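Local coordinates for protein mnemiopsin 1 (Mnemiopsis leidyi, PDB 5VP3) that probably emits light when calcium binds, as a Ca(2+)-regulated photoprotein of a comb jelly, built on EF-hand metal sites, at residues A[136-141]-A[145-150]; A[64-69]-A[151-156]. All blocks are in the same frame, centred on the assembly; numbering follows the deposited sequence.

Contact 1. Residues A[136-141]-A[145-150]; sequences DDDGDG and VEELKT. With CD (cadmium ion), chain C.
This is an EF-hand loop loaded with cadmium, in which Glu147 reaches from helix 145-154 to the same ion as Asp136 and Asp140. Helix 123-135 comes before the loop, so the order is helix-loop-helix. Glu147 grips the metal with both oxygens: OE1 lies 2.4 Å and OE2 2.2 Å from the cadmium. Its chain is extended beyond CG (chi2 171°), which carries the carboxylate out from the helix to the ion. Asp136 gives one oxygen, OD1, 2.2 Å from the cadmium. Asp140 does the same with its OD1, at 2.3 Å from the metal. The carbonyl oxygen of Thr142 adds another ligand. A water modelled farther from the ion is doubtful, being placed too close to the carboxylates of Asp138 and Asp140. The side chains of Asp136 and Glu147 run side by side, with their carboxylate planes 69° apart.

The loop backbone holds these carboxylates in place. Asp138 N donates to Glu147 OE1 over 2.7 Å, at 161°, and meets the oxygen nearly along its C-O axis. Gly141 N donates to Asp136 OD2 over 2.8 Å, on the syn side but tilted out of the carboxylate plane. Asp140 OD2 forms a salt bridge with Lys176, a residue of another cadmium site. The ion and the backbone N-H groups probably offset the mutual repulsion of the clustered carboxylates. Oxygen ligands with a two-oxygen glutamate are consistent with cadmium standing in for calcium.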
loop_
_atom_site.group_PDB
_atom_site.type_symbol
_atom_site.label_atom_id
_atom_site.label_comp_id
_atom_site.label_asym_id
_atom_site.label_seq_id
_atom_site.Cartn_x
_atom_site.Cartn_y
_atom_site.Cartn_z
ATOM N N ASP A 136 11.460 -11.239 4.848
ATOM C CA ASP A 136 12.436 -11.796 5.747
ATOM C C ASP A 136 12.885 -13.135 5.219
ATOM O O ASP A 136 12.580 -14.135 5.828
ATOM C CB ASP A 136 11.838 -11.965 7.132
ATOM C CG ASP A 136 12.778 -12.673 8.083
ATOM O OD1 ASP A 136 13.996 -12.707 7.804
ATOM O OD2 ASP A 136 12.288 -13.212 9.108
ATOM N N ASP A 137 13.623 -13.176 4.123
ATOM C CA ASP A 137 14.039 -14.449 3.541
ATOM C C ASP A 137 15.081 -15.158 4.393
ATOM O O ASP A 137 15.240 -16.373 4.236
ATOM C CB ASP A 137 14.595 -14.177 2.147
ATOM C CG ASP A 137 14.357 -15.320 1.148
ATOM O OD1 ASP A 137 13.505 -16.220 1.376
ATOM O OD2 ASP A 137 15.048 -15.258 0.102
ATOM N N ASP A 138 15.770 -14.404 5.282
ATOM C CA ASP A 138 16.721 -14.919 6.290
ATOM C C ASP A 138 16.093 -15.932 7.214
ATOM O O ASP A 138 16.793 -16.773 7.781
ATOM C CB ASP A 138 17.223 -13.777 7.224
ATOM C CG ASP A 138 18.382 -13.023 6.666
ATOM O OD1 ASP A 138 18.889 -13.375 5.579
ATOM O OD2 ASP A 138 18.792 -12.067 7.318
ATOM N N GLY A 139 14.836 -15.723 7.568
ATOM C CA GLY A 139 14.328 -16.403 8.740
ATOM C C GLY A 139 14.666 -15.787 10.073
ATOM O O GLY A 139 14.347 -16.395 11.101
ATOM N N ASP A 140 15.290 -14.608 10.114
ATOM C CA ASP A 140 15.786 -14.118 11.392
ATOM C C ASP A 140 14.771 -13.295 12.133
ATOM O O ASP A 140 15.087 -12.787 13.216
ATOM C CB ASP A 140 17.085 -13.331 11.218
ATOM C CG ASP A 140 16.915 -12.041 10.441
ATOM O OD1 ASP A 140 15.798 -11.719 9.937
ATOM O OD2 ASP A 140 17.944 -11.353 10.333
ATOM N N GLY A 141 13.543 -13.191 11.612
ATOM C CA GLY A 141 12.532 -12.468 12.329
ATOM C C GLY A 141 12.551 -10.985 12.095
ATOM O O GLY A 141 11.743 -10.281 12.703
ATOM N N VAL A 145 18.804 -4.743 5.172
ATOM C CA VAL A 145 18.737 -3.830 4.028
ATOM C C VAL A 145 18.669 -4.606 2.732
ATOM O O VAL A 145 18.003 -4.166 1.785
ATOM C CB VAL A 145 19.901 -2.815 3.970
ATOM C CG1 VAL A 145 19.926 -1.954 5.165
ATOM C CG2 VAL A 145 21.214 -3.504 3.800
ATOM N N GLU A 146 19.382 -5.734 2.644
ATOM C CA GLU A 146 19.299 -6.563 1.431
ATOM C C GLU A 146 17.882 -7.089 1.244
ATOM O O GLU A 146 17.330 -7.054 0.138
ATOM C CB GLU A 146 20.297 -7.726 1.489
ATOM C CG GLU A 146 21.765 -7.366 1.229
ATOM C CD GLU A 146 22.011 -6.644 -0.097
ATOM O OE1 GLU A 146 21.218 -6.804 -1.043
ATOM O OE2 GLU A 146 23.006 -5.896 -0.190
ATOM N N GLU A 147 17.247 -7.534 2.332
ATOM C CA GLU A 147 15.847 -7.928 2.206
ATOM C C GLU A 147 14.988 -6.783 1.693
ATOM O O GLU A 147 14.061 -7.019 0.908
ATOM C CB GLU A 147 15.363 -8.507 3.540
ATOM C CG GLU A 147 16.024 -9.877 3.781
ATOM C CD GLU A 147 15.787 -10.467 5.172
ATOM O OE1 GLU A 147 15.934 -11.684 5.354
ATOM O OE2 GLU A 147 15.482 -9.731 6.109
ATOM N N LEU A 148 15.299 -5.531 2.055
ATOM C CA LEU A 148 14.452 -4.436 1.571
ATOM C C LEU A 148 14.764 -4.100 0.115
ATOM O O LEU A 148 13.857 -3.758 -0.652
ATOM C CB LEU A 148 14.608 -3.182 2.431
ATOM C CG LEU A 148 13.699 -2.021 2.025
ATOM C CD1 LEU A 148 12.205 -2.359 2.334
ATOM C CD2 LEU A 148 14.129 -0.722 2.693
ATOM N N LYS A 149 16.039 -4.197 -0.271
ATOM C CA LYS A 149 16.430 -4.027 -1.665
ATOM C C LYS A 149 15.679 -5.007 -2.568
ATOM O O LYS A 149 15.249 -4.653 -3.671
ATOM C CB LYS A 149 17.948 -4.226 -1.815
ATOM C CG LYS A 149 18.832 -3.064 -1.308
ATOM C CD LYS A 149 20.301 -3.511 -1.118
ATOM C CE LYS A 149 21.124 -3.442 -2.401
ATOM N NZ LYS A 149 22.500 -3.965 -2.181
ATOM N N THR A 150 15.569 -6.259 -2.151
ATOM C CA THR A 150 14.802 -7.199 -2.946
ATOM C C THR A 150 13.421 -6.654 -3.214
ATOM O O THR A 150 12.937 -6.715 -4.346
ATOM C CB THR A 150 14.754 -8.530 -2.237
ATOM O OG1 THR A 150 16.110 -8.970 -2.081
ATOM C CG2 THR A 150 13.960 -9.536 -3.038
HETATM CD CD CD C . 15.676 -11.212 7.739
HETATM O O HOH W 1 18.125 -10.176 8.215
#

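Contact 2. Residues A[64-69]-A[151-156]; sequences RQLVNA and MMKAFD
Leu66 packs on Lys153 and Ala154 where two EF-hand exit helices come together near their C-terminal ends. Helix 53-66 leaves the cadmium loop that runs from Asp44 to Glu55. Helix 145-154 leaves the loop from Asp136 to Glu147. The closest pair of CA atoms is Leu66 and Ala154, 7.4 Å apart.

The two methyls of Leu66 share the contact. Its CG stands anti to the carbonyl carbon (chi1 -69°), and CD1 then continues anti to CA (chi2 164°). This carries CD1 outward to the other helix, where it touches Ala154 CB at 3.8 Å. The small alanine lets the methyl come down close to the helix backbone, with Leu66 CD1 only 3.9 Å from Ala154 N. Met63, one turn earlier on the leucine's helix, also touches Ala154.

CD2 reaches the far end of Lys153, while CD1, besides Ala154, also lies near the CG of that lysine. The lysine side chain has CG anti to the backbone N (chi1 169°) and stays extended to its end. It crosses the leucine at a slant, giving van der Waals contact along its CH2 groups. Cutting Leu66 back to an alanine is likely to leave a gap over the Ala154 methyl and to free the lysine chain to swing.

Just beyond, the helix ends in a Schellman motif with Asp156 at its C-prime position. Asp156 also makes a salt bridge with Arg62 of helix 53-66. On the lysine, the nearest approach is at CE, 3.7 Å from Leu66 CD2.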
loop_
_atom_site.group_PDB
_atom_site.type_symbol
_atom_site.label_atom_id
_atom_site.label_comp_id
_atom_site.label_asym_id
_atom_site.label_seq_id
_atom_site.Cartn_x
_atom_site.Cartn_y
_atom_site.Cartn_z
ATOM N N ARG A 64 7.288 -12.620 -4.499
ATOM C CA ARG A 64 7.330 -14.061 -4.237
ATOM C C ARG A 64 8.440 -14.744 -5.024
ATOM O O ARG A 64 9.131 -15.629 -4.502
ATOM C CB ARG A 64 5.967 -14.673 -4.600
ATOM C CG ARG A 64 5.871 -16.173 -4.493
ATOM C CD ARG A 64 4.504 -16.680 -4.921
ATOM N NE ARG A 64 4.328 -16.670 -6.364
ATOM C CZ ARG A 64 4.774 -17.619 -7.188
ATOM N NH1 ARG A 64 5.403 -18.680 -6.721
ATOM N NH2 ARG A 64 4.580 -17.498 -8.495
ATOM N N GLN A 65 8.639 -14.334 -6.280
ATOM C CA GLN A 65 9.629 -14.998 -7.117
ATOM C C GLN A 65 11.034 -14.800 -6.590
ATOM O O GLN A 65 11.875 -15.683 -6.753
ATOM C CB GLN A 65 9.557 -14.463 -8.534
ATOM C CG GLN A 65 8.241 -14.765 -9.268
ATOM C CD GLN A 65 8.170 -14.104 -10.635
ATOM O OE1 GLN A 65 9.161 -14.104 -11.380
ATOM N NE2 GLN A 65 6.994 -13.522 -10.978
ATOM N N LEU A 66 11.301 -13.655 -5.956
ATOM C CA LEU A 66 12.651 -13.267 -5.568
ATOM C C LEU A 66 13.060 -13.780 -4.205
ATOM O O LEU A 66 14.190 -13.557 -3.802
ATOM C CB LEU A 66 12.790 -11.764 -5.564
ATOM C CG LEU A 66 12.739 -11.166 -6.953
ATOM C CD1 LEU A 66 12.504 -9.728 -6.815
ATOM C CD2 LEU A 66 14.023 -11.391 -7.694
ATOM N N VAL A 67 12.175 -14.439 -3.476
ATOM C CA VAL A 67 12.490 -14.960 -2.163
ATOM C C VAL A 67 12.008 -16.397 -2.144
ATOM O O VAL A 67 11.487 -16.891 -3.138
ATOM C CB VAL A 67 11.839 -14.141 -1.025
ATOM C CG1 VAL A 67 12.250 -12.666 -1.113
ATOM C CG2 VAL A 67 10.323 -14.264 -1.051
ATOM N N ASN A 68 12.154 -17.057 -0.998
ATOM C CA ASN A 68 11.634 -18.414 -0.823
ATOM C C ASN A 68 10.786 -18.416 0.444
ATOM O O ASN A 68 11.159 -18.952 1.493
ATOM C CB ASN A 68 12.761 -19.434 -0.800
ATOM C CG ASN A 68 13.326 -19.682 -2.186
ATOM O OD1 ASN A 68 12.618 -20.167 -3.077
ATOM N ND2 ASN A 68 14.586 -19.335 -2.387
ATOM N N ALA A 69 9.603 -17.828 0.327
ATOM C CA ALA A 69 8.713 -17.668 1.459
ATOM C C ALA A 69 7.846 -18.898 1.585
ATOM O O ALA A 69 7.664 -19.664 0.639
ATOM C CB ALA A 69 7.848 -16.418 1.279
ATOM N N MET A 151 12.792 -6.055 -2.197
ATOM C CA MET A 151 11.476 -5.470 -2.404
ATOM C C MET A 151 11.520 -4.345 -3.425
ATOM O O MET A 151 10.560 -4.141 -4.188
ATOM C CB MET A 151 10.903 -4.940 -1.092
ATOM C CG MET A 151 9.434 -4.553 -1.248
ATOM S SD MET A 151 8.645 -3.720 0.154
ATOM C CE MET A 151 9.124 -2.044 -0.114
ATOM N N MET A 152 12.582 -3.545 -3.399
ATOM C CA MET A 152 12.717 -2.483 -4.384
ATOM C C MET A 152 12.813 -3.067 -5.789
ATOM O O MET A 152 12.169 -2.586 -6.725
ATOM C CB MET A 152 13.956 -1.646 -4.080
ATOM C CG MET A 152 13.953 -0.995 -2.699
ATOM S SD MET A 152 12.472 0.007 -2.588
ATOM C CE MET A 152 12.416 0.494 -0.869
ATOM N N LYS A 153 13.599 -4.123 -5.940
ATOM C CA LYS A 153 13.767 -4.749 -7.241
ATOM C C LYS A 153 12.439 -5.278 -7.763
ATOM O O LYS A 153 12.087 -5.060 -8.922
ATOM C CB LYS A 153 14.793 -5.867 -7.116
ATOM C CG LYS A 153 14.911 -6.798 -8.296
ATOM C CD LYS A 153 16.160 -7.663 -8.130
ATOM C CE LYS A 153 16.216 -8.777 -9.165
ATOM N NZ LYS A 153 17.486 -9.555 -9.056
ATOM N N ALA A 154 11.677 -5.964 -6.905
ATOM C CA ALA A 154 10.365 -6.457 -7.305
ATOM C C ALA A 154 9.450 -5.327 -7.731
ATOM O O ALA A 154 8.569 -5.526 -8.577
ATOM C CB ALA A 154 9.720 -7.227 -6.156
ATOM N N PHE A 155 9.625 -4.140 -7.159
ATOM C CA PHE A 155 8.752 -3.026 -7.498
ATOM C C PHE A 155 9.331 -2.084 -8.548
ATOM O O PHE A 155 8.775 -1.005 -8.751
ATOM C CB PHE A 155 8.411 -2.230 -6.257
ATOM C CG PHE A 155 7.277 -2.791 -5.502
ATOM C CD1 PHE A 155 5.975 -2.622 -5.952
ATOM C CD2 PHE A 155 7.506 -3.498 -4.354
ATOM C CE1 PHE A 155 4.926 -3.139 -5.251
ATOM C CE2 PHE A 155 6.468 -4.017 -3.638
ATOM C CZ PHE A 155 5.172 -3.847 -4.085
ATOM N N ASP A 156 10.433 -2.443 -9.205
ATOM C CA ASP A 156 11.039 -1.542 -10.192
ATOM C C ASP A 156 11.384 -0.194 -9.567
ATOM O O ASP A 156 11.248 0.854 -10.199
ATOM C CB ASP A 156 10.131 -1.317 -11.404
ATOM C CG ASP A 156 10.066 -2.511 -12.313
ATOM O OD1 ASP A 156 10.792 -3.497 -12.037
ATOM O OD2 ASP A 156 9.288 -2.453 -13.297
#

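Both contacts use helix 145-154, contact 1 its first part and contact 2 its end. Contact 1 lies within one EF-hand at the surface and is polar, held by metal bonds and carboxylates. Contact 2 is partly buried and apolar, and joins that EF-hand to helix 53-66 from far back in the chain. Neither is a deep core contact, although each includes a buried residue: Glu147 in contact 1 and Ala154 in contact 2. Their centres are 10 Å apart and they touch directly. Asp137 OD1 probably accepts a hydrogen bond from Asn68 N, at 2.9 Å. Thr150 CG2 packs 3.6 Å from Leu66 CB.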